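Side-chain contacts in KLLA0C04147p (Kluyveromyces lactis, PDB 5H2A), which probably binds and transfers sterols as a full-length OSBP-family protein, of which this chain is the ankyrin-repeat domain: residues Arg161-Phe164 and Asp170-Asn173; Ala150-Glu155 and Asn178-Glu183. All blocks are in the same frame, centred on the assembly; numbering follows the deposited sequence.

Both contacts start from the long helix 139-165 and end on one of two short helices that follow each other in the chain, 169-176 and 179-184. Along the chain, contact 1 is nested inside the loop that contact 2 closes, and their centres lie 14 Å apart. Contact 1, near the end of the long helix, is buried and largely apolar, with a leucine methyl on a phenylalanine face and an alanine methyl that touches the same leucine and a histidine. Contact 2, further back along the same helix, is only partly buried. Its chemistry is cation-pi and polar: a tyrosine ring stacks on a guanidinium and its hydroxyl gives a hydrogen bond to an asparagine.

Contact 1 (Arg161-Phe164 and Asp170-Asn173); sequences RQAF and DHLN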
ATOM      1  N   ARG A 161       8.691  11.921   8.761  1.00 17.02           N
ATOM      2  CA  ARG A 161       9.649  12.701   9.546  1.00 19.22           C
ATOM      3  C   ARG A 161       9.019  13.222  10.838  1.00 24.40           C
ATOM      4  O   ARG A 161       9.654  13.209  11.903  1.00 21.00           O
ATOM      5  CB  ARG A 161      10.184  13.842   8.676  1.00 23.50           C
ATOM      6  CG  ARG A 161      11.232  14.752   9.317  1.00 28.00           C
ATOM      7  CD  ARG A 161      12.518  13.982   9.627  1.00 23.35           C
ATOM      8  NE  ARG A 161      12.603  13.635  11.047  1.00 23.28           N
ATOM      9  CZ  ARG A 161      13.691  13.116  11.602  1.00 23.11           C
ATOM     10  NH1 ARG A 161      14.753  12.870  10.837  1.00 20.46           N
ATOM     11  NH2 ARG A 161      13.712  12.848  12.902  1.00 23.90           N
ATOM     12  N   GLN A 162       7.759  13.661  10.766  1.00 26.13           N
ATOM     13  CA  GLN A 162       7.052  14.134  11.952  1.00 23.48           C
ATOM     14  C   GLN A 162       6.865  13.021  12.982  1.00 22.00           C
ATOM     15  O   GLN A 162       7.003  13.247  14.195  1.00 22.83           O
ATOM     16  CB  GLN A 162       5.695  14.717  11.539  1.00 26.61           C
ATOM     17  CG  GLN A 162       5.008  15.499  12.654  1.00 39.33           C
ATOM     18  CD  GLN A 162       5.865  16.652  13.165  1.00 59.17           C
ATOM     19  OE1 GLN A 162       6.414  17.429  12.379  1.00 66.63           O
ATOM     20  NE2 GLN A 162       5.994  16.760  14.487  1.00 62.28           N
ATOM     21  N   ALA A 163       6.515  11.820  12.531  1.00 20.78           N
ATOM     22  CA  ALA A 163       6.366  10.710  13.460  1.00 19.04           C
ATOM     23  C   ALA A 163       7.682  10.390  14.157  1.00 22.16           C
ATOM     24  O   ALA A 163       7.684  10.072  15.351  1.00 23.17           O
ATOM     25  CB  ALA A 163       5.831   9.465  12.738  1.00 19.80           C
ATOM     26  N   PHE A 164       8.812  10.459  13.434  1.00 16.78           N
ATOM     27  CA  PHE A 164      10.106  10.297  14.099  1.00 19.00           C
ATOM     28  C   PHE A 164      10.350  11.429  15.098  1.00 17.82           C
ATOM     29  O   PHE A 164      10.824  11.184  16.215  1.00 19.27           O
ATOM     30  CB  PHE A 164      11.252  10.253  13.078  1.00 20.40           C
ATOM     31  CG  PHE A 164      11.402   8.915  12.379  1.00 18.58           C
ATOM     32  CD1 PHE A 164      11.788   7.794  13.088  1.00 20.28           C
ATOM     33  CD2 PHE A 164      11.162   8.798  11.019  1.00 22.36           C
ATOM     34  CE1 PHE A 164      11.934   6.564  12.459  1.00 21.78           C
ATOM     35  CE2 PHE A 164      11.304   7.573  10.371  1.00 21.01           C
ATOM     36  CZ  PHE A 164      11.687   6.455  11.091  1.00 18.08           C
ATOM     37  N   ASP A 170       3.245   4.276  17.333  1.00 27.42           N
ATOM     38  CA  ASP A 170       1.947   3.962  16.742  1.00 29.50           C
ATOM     39  C   ASP A 170       1.772   4.649  15.392  1.00 28.32           C
ATOM     40  O   ASP A 170       1.290   4.038  14.435  1.00 24.56           O
ATOM     41  CB  ASP A 170       0.815   4.378  17.677  1.00 27.91           C
ATOM     42  CG  ASP A 170       0.748   3.523  18.920  1.00 36.83           C
ATOM     43  OD1 ASP A 170       1.249   2.379  18.888  1.00 34.46           O
ATOM     44  OD2 ASP A 170       0.173   3.990  19.919  1.00 45.82           O
ATOM     45  N   HIS A 171       2.137   5.927  15.310  1.00 22.91           N
ATOM     46  CA  HIS A 171       2.022   6.666  14.061  1.00 25.99           C
ATOM     47  C   HIS A 171       2.922   6.063  12.990  1.00 29.32           C
ATOM     48  O   HIS A 171       2.490   5.847  11.851  1.00 21.92           O
ATOM     49  CB  HIS A 171       2.374   8.135  14.303  1.00 23.27           C
ATOM     50  CG  HIS A 171       2.082   9.032  13.142  1.00 20.73           C
ATOM     51  ND1 HIS A 171       2.459  10.358  13.119  1.00 24.75           N
ATOM     52  CD2 HIS A 171       1.442   8.804  11.971  1.00 22.36           C
ATOM     53  CE1 HIS A 171       2.071  10.905  11.980  1.00 26.20           C
ATOM     54  NE2 HIS A 171       1.445   9.983  11.269  1.00 24.23           N
ATOM     55  N   LEU A 172       4.184   5.787  13.344  1.00 22.44           N
ATOM     56  CA  LEU A 172       5.101   5.116  12.422  1.00 21.92           C
ATOM     57  C   LEU A 172       4.524   3.796  11.934  1.00 22.03           C
ATOM     58  O   LEU A 172       4.589   3.485  10.735  1.00 20.95           O
ATOM     59  CB  LEU A 172       6.452   4.882  13.107  1.00 21.80           C
ATOM     60  CG  LEU A 172       7.355   6.099  13.340  1.00 16.38           C
ATOM     61  CD1 LEU A 172       8.472   5.692  14.294  1.00 20.42           C
ATOM     62  CD2 LEU A 172       7.944   6.590  12.012  1.00 17.31           C
ATOM     63  N   ASN A 173       3.946   3.010  12.847  1.00 18.93           N
ATOM     64  CA  ASN A 173       3.344   1.739  12.448  1.00 22.12           C
ATOM     65  C   ASN A 173       2.160   1.957  11.521  1.00 26.01           C
ATOM     66  O   ASN A 173       1.965   1.201  10.562  1.00 25.93           O
ATOM     67  CB  ASN A 173       2.924   0.952  13.689  1.00 24.15           C
ATOM     68  CG  ASN A 173       4.077   0.201  14.315  1.00 29.39           C
ATOM     69  OD1 ASN A 173       5.033  -0.160  13.635  1.00 29.99           O
ATOM     70  ND2 ASN A 173       3.982  -0.058  15.608  1.00 30.41           N
TER
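Helix 139-165 and helix 169-176 pack as an antiparallel helical hairpin in this ankyrin-repeat domain, and Ala163 and Phe164 meet His171 and Leu172 on either side of its short connection. The helices come closest at Ala163 and Leu172, whose CA atoms are 5.8 Å apart, a spacing that the small alanine side chain permits. Ala163 CB points at the partner helix and is shared by two residues: Leu172 CD2 lies 3.6 Å from it, and ND1 of the His171 imidazole approaches it obliquely at 3.5 Å.

Leu172 divides its branches. CD2 reaches both Ala163 and the Phe164 ring, standing over the centre of one face in a CH-pi contact, 3.8 Å from the ring centroid and only 8° off the normal. CD1 lies toward one side of the same ring, 4.0 Å from Phe164 CE1. The CB of Phe164 leaves its helix away from the partner, but with CG anti to the carbonyl carbon (chi1 -78°) the ring is carried back to present its face to the leucine, and the two side chains cross at about a right angle. Phe160 packs edge-to-face with the Phe164 ring, while Leu210 of helix 208-215 touches both Phe164 and Leu172.

His171 carries the polar part of the contact. Its CG is anti to the backbone N (chi1 -171°), which lays the imidazole alongside Ala163, and NE2 is hydrogen-bonded to Glu159, one helical turn before Ala163. That bond ties the ring to the long helix and limits its rotation; the carboxylate would probably favour a protonated imidazole. The contact thus combines a buried apolar centre, held by shape and dispersion, with a histidine at its margin whose polar bond links the same two helices.

Contact 2 (Ala150-Glu155 and Asn178-Glu183); sequences ANYVAE and NPRNQE
Tyr152 and Arg180 both carry CG anti to the backbone N (chi1 -179° and -171°), and the arginine chain stays extended to NE, which sends its guanidinium across to lie flat on the tyrosine ring. The two planes are 15° apart, with Arg180 CZ 3.9 Å from the Tyr152 ring centroid in a cation-pi stack. NH1 is the branch over the ring centre, 3.5 Å from Tyr152 CG. NE makes a salt bridge with Asp122, so the guanidinium is held by a carboxylate as well as by the ring.

Asn181 meets the tyrosine at its edge. Tyr152 OH donates to Asn181 OD1 at 2.7 Å, in the carbonyl plane and on a lone pair, with ring and amide nearly coplanar. The amide is fixed from its other end, because ND2 is bonded to Ile175 O.

Asn178 OD1 accepts from Arg180 N at 2.9 Å, the donor lying above the carbonyl plane. This is an N-cap bond, here at the start of helix 179-184, and the stacked pair beside it joins that helix to helix 139-165 within the helical ankyrin-repeat domain.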
ATOM      1  N   ALA A 150       4.140  12.298  -6.955  1.00 15.50           N
ATOM      2  CA  ALA A 150       5.169  13.129  -6.328  1.00 17.88           C
ATOM      3  C   ALA A 150       4.601  13.920  -5.153  1.00 21.66           C
ATOM      4  O   ALA A 150       5.244  14.027  -4.103  1.00 21.04           O
ATOM      5  CB  ALA A 150       5.793  14.081  -7.352  1.00 19.42           C
ATOM      6  N   ASN A 151       3.392  14.465  -5.305  1.00 21.37           N
ATOM      7  CA  ASN A 151       2.737  15.180  -4.208  1.00 21.78           C
ATOM      8  C   ASN A 151       2.478  14.269  -3.020  1.00 27.13           C
ATOM      9  O   ASN A 151       2.654  14.669  -1.859  1.00 23.07           O
ATOM     10  CB  ASN A 151       1.409  15.765  -4.679  1.00 22.66           C
ATOM     11  CG  ASN A 151       1.591  16.892  -5.646  1.00 22.26           C
ATOM     12  OD1 ASN A 151       2.688  17.417  -5.789  1.00 25.93           O
ATOM     13  ND2 ASN A 151       0.512  17.276  -6.321  1.00 27.50           N
ATOM     14  N   TYR A 152       2.018  13.053  -3.290  1.00 18.70           N
ATOM     15  CA  TYR A 152       1.739  12.125  -2.211  1.00 18.86           C
ATOM     16  C   TYR A 152       3.023  11.739  -1.494  1.00 19.95           C
ATOM     17  O   TYR A 152       3.049  11.646  -0.258  1.00 21.03           O
ATOM     18  CB  TYR A 152       1.045  10.880  -2.760  1.00 16.62           C
ATOM     19  CG  TYR A 152       0.729   9.924  -1.643  1.00 19.34           C
ATOM     20  CD1 TYR A 152      -0.398  10.109  -0.848  1.00 20.50           C
ATOM     21  CD2 TYR A 152       1.564   8.856  -1.365  1.00 20.62           C
ATOM     22  CE1 TYR A 152      -0.693   9.234   0.194  1.00 23.51           C
ATOM     23  CE2 TYR A 152       1.288   7.983  -0.327  1.00 19.75           C
ATOM     24  CZ  TYR A 152       0.151   8.176   0.442  1.00 23.92           C
ATOM     25  OH  TYR A 152      -0.116   7.305   1.469  1.00 24.47           O
ATOM     26  N   VAL A 153       4.091  11.518  -2.258  1.00 16.59           N
ATOM     27  CA  VAL A 153       5.376  11.173  -1.655  1.00 20.13           C
ATOM     28  C   VAL A 153       5.857  12.308  -0.762  1.00 22.49           C
ATOM     29  O   VAL A 153       6.320  12.082   0.360  1.00 20.22           O
ATOM     30  CB  VAL A 153       6.410  10.842  -2.744  1.00 18.95           C
ATOM     31  CG1 VAL A 153       7.808  10.778  -2.148  1.00 20.90           C
ATOM     32  CG2 VAL A 153       6.063   9.516  -3.451  1.00 20.75           C
ATOM     33  N   ALA A 154       5.746  13.545  -1.242  1.00 21.32           N
ATOM     34  CA  ALA A 154       6.161  14.690  -0.437  1.00 22.61           C
ATOM     35  C   ALA A 154       5.397  14.747   0.882  1.00 25.12           C
ATOM     36  O   ALA A 154       5.987  14.990   1.945  1.00 22.97           O
ATOM     37  CB  ALA A 154       5.967  15.978  -1.240  1.00 22.94           C
ATOM     38  N   GLU A 155       4.084  14.507   0.842  1.00 20.75           N
ATOM     39  CA  GLU A 155       3.285  14.610   2.052  1.00 20.46           C
ATOM     40  C   GLU A 155       3.604  13.485   3.027  1.00 25.62           C
ATOM     41  O   GLU A 155       3.801  13.729   4.221  1.00 22.00           O
ATOM     42  CB  GLU A 155       1.801  14.614   1.694  1.00 26.74           C
ATOM     43  CG  GLU A 155       1.392  15.865   0.938  1.00 37.33           C
ATOM     44  CD  GLU A 155      -0.065  15.842   0.532  1.00 58.67           C
ATOM     45  OE1 GLU A 155      -0.489  14.852  -0.110  1.00 56.71           O
ATOM     46  OE2 GLU A 155      -0.784  16.813   0.866  1.00 68.63           O
ATOM     47  N   ASN A 178       0.200   0.904   5.398  1.00 28.07           N
ATOM     48  CA  ASN A 178      -0.243   1.079   4.015  1.00 22.43           C
ATOM     49  C   ASN A 178       0.856   0.564   3.099  1.00 24.20           C
ATOM     50  O   ASN A 178       1.948   1.158   3.061  1.00 22.36           O
ATOM     51  CB  ASN A 178      -0.528   2.557   3.743  1.00 25.04           C
ATOM     52  CG  ASN A 178      -1.014   2.836   2.321  1.00 25.30           C
ATOM     53  OD1 ASN A 178      -0.891   2.007   1.419  1.00 25.56           O
ATOM     54  ND2 ASN A 178      -1.556   4.027   2.119  1.00 29.24           N
ATOM     55  N   PRO A 179       0.629  -0.517   2.334  1.00 24.97           N
ATOM     56  CA  PRO A 179       1.689  -1.045   1.459  1.00 24.12           C
ATOM     57  C   PRO A 179       2.220  -0.022   0.475  1.00 20.59           C
ATOM     58  O   PRO A 179       3.385  -0.114   0.063  1.00 18.86           O
ATOM     59  CB  PRO A 179       0.999  -2.212   0.722  1.00 26.36           C
ATOM     60  CG  PRO A 179      -0.172  -2.565   1.564  1.00 32.79           C
ATOM     61  CD  PRO A 179      -0.619  -1.297   2.236  1.00 28.47           C
ATOM     62  N   ARG A 180       1.390   0.934   0.060  1.00 18.99           N
ATOM     63  CA  ARG A 180       1.884   1.984  -0.820  1.00 21.15           C
ATOM     64  C   ARG A 180       3.004   2.769  -0.144  1.00 20.46           C
ATOM     65  O   ARG A 180       3.987   3.150  -0.793  1.00 19.01           O
ATOM     66  CB  ARG A 180       0.741   2.916  -1.221  1.00 20.47           C
ATOM     67  CG  ARG A 180       1.118   3.923  -2.323  1.00 20.29           C
ATOM     68  CD  ARG A 180       0.158   5.112  -2.329  1.00 17.23           C
ATOM     69  NE  ARG A 180       0.262   5.905  -3.553  1.00 16.39           N
ATOM     70  CZ  ARG A 180      -0.489   6.973  -3.792  1.00 19.34           C
ATOM     71  NH1 ARG A 180      -1.364   7.369  -2.879  1.00 19.75           N
ATOM     72  NH2 ARG A 180      -0.355   7.646  -4.922  1.00 20.08           N
ATOM     73  N   ASN A 181       2.872   3.016   1.162  1.00 18.79           N
ATOM     74  CA  ASN A 181       3.884   3.803   1.873  1.00 21.75           C
ATOM     75  C   ASN A 181       5.176   3.029   2.030  1.00 24.52           C
ATOM     76  O   ASN A 181       6.268   3.608   1.969  1.00 24.78           O
ATOM     77  CB  ASN A 181       3.354   4.233   3.236  1.00 20.04           C
ATOM     78  CG  ASN A 181       2.196   5.162   3.105  1.00 23.47           C
ATOM     79  OD1 ASN A 181       1.977   5.727   2.031  1.00 24.24           O
ATOM     80  ND2 ASN A 181       1.429   5.324   4.174  1.00 20.68           N
ATOM     81  N   GLN A 182       5.076   1.715   2.225  1.00 24.74           N
ATOM     82  CA  GLN A 182       6.283   0.908   2.314  1.00 24.31           C
ATOM     83  C   GLN A 182       7.108   1.015   1.034  1.00 26.10           C
ATOM     84  O   GLN A 182       8.342   0.990   1.087  1.00 23.12           O
ATOM     85  CB  GLN A 182       5.897  -0.543   2.620  1.00 27.98           C
ATOM     86  CG  GLN A 182       7.067  -1.498   2.805  1.00 40.45           C
ATOM     87  CD  GLN A 182       7.944  -1.142   3.995  1.00 55.94           C
ATOM     88  OE1 GLN A 182       9.004  -0.524   3.845  1.00 57.52           O
ATOM     89  NE2 GLN A 182       7.511  -1.543   5.187  1.00 56.59           N
ATOM     90  N   GLU A 183       6.449   1.174  -0.120  1.00 19.13           N
ATOM     91  CA  GLU A 183       7.172   1.327  -1.386  1.00 23.43           C
ATOM     92  C   GLU A 183       7.687   2.751  -1.602  1.00 23.57           C
ATOM     93  O   GLU A 183       8.786   2.943  -2.143  1.00 21.71           O
ATOM     94  CB  GLU A 183       6.266   0.933  -2.562  1.00 27.19           C
ATOM     95  CG  GLU A 183       5.999  -0.551  -2.680  1.00 49.77           C
ATOM     96  CD  GLU A 183       7.280  -1.358  -2.608  1.00 63.77           C
ATOM     97  OE1 GLU A 183       8.236  -1.009  -3.340  1.00 62.07           O
ATOM     98  OE2 GLU A 183       7.331  -2.328  -1.815  1.00 68.18           O
TER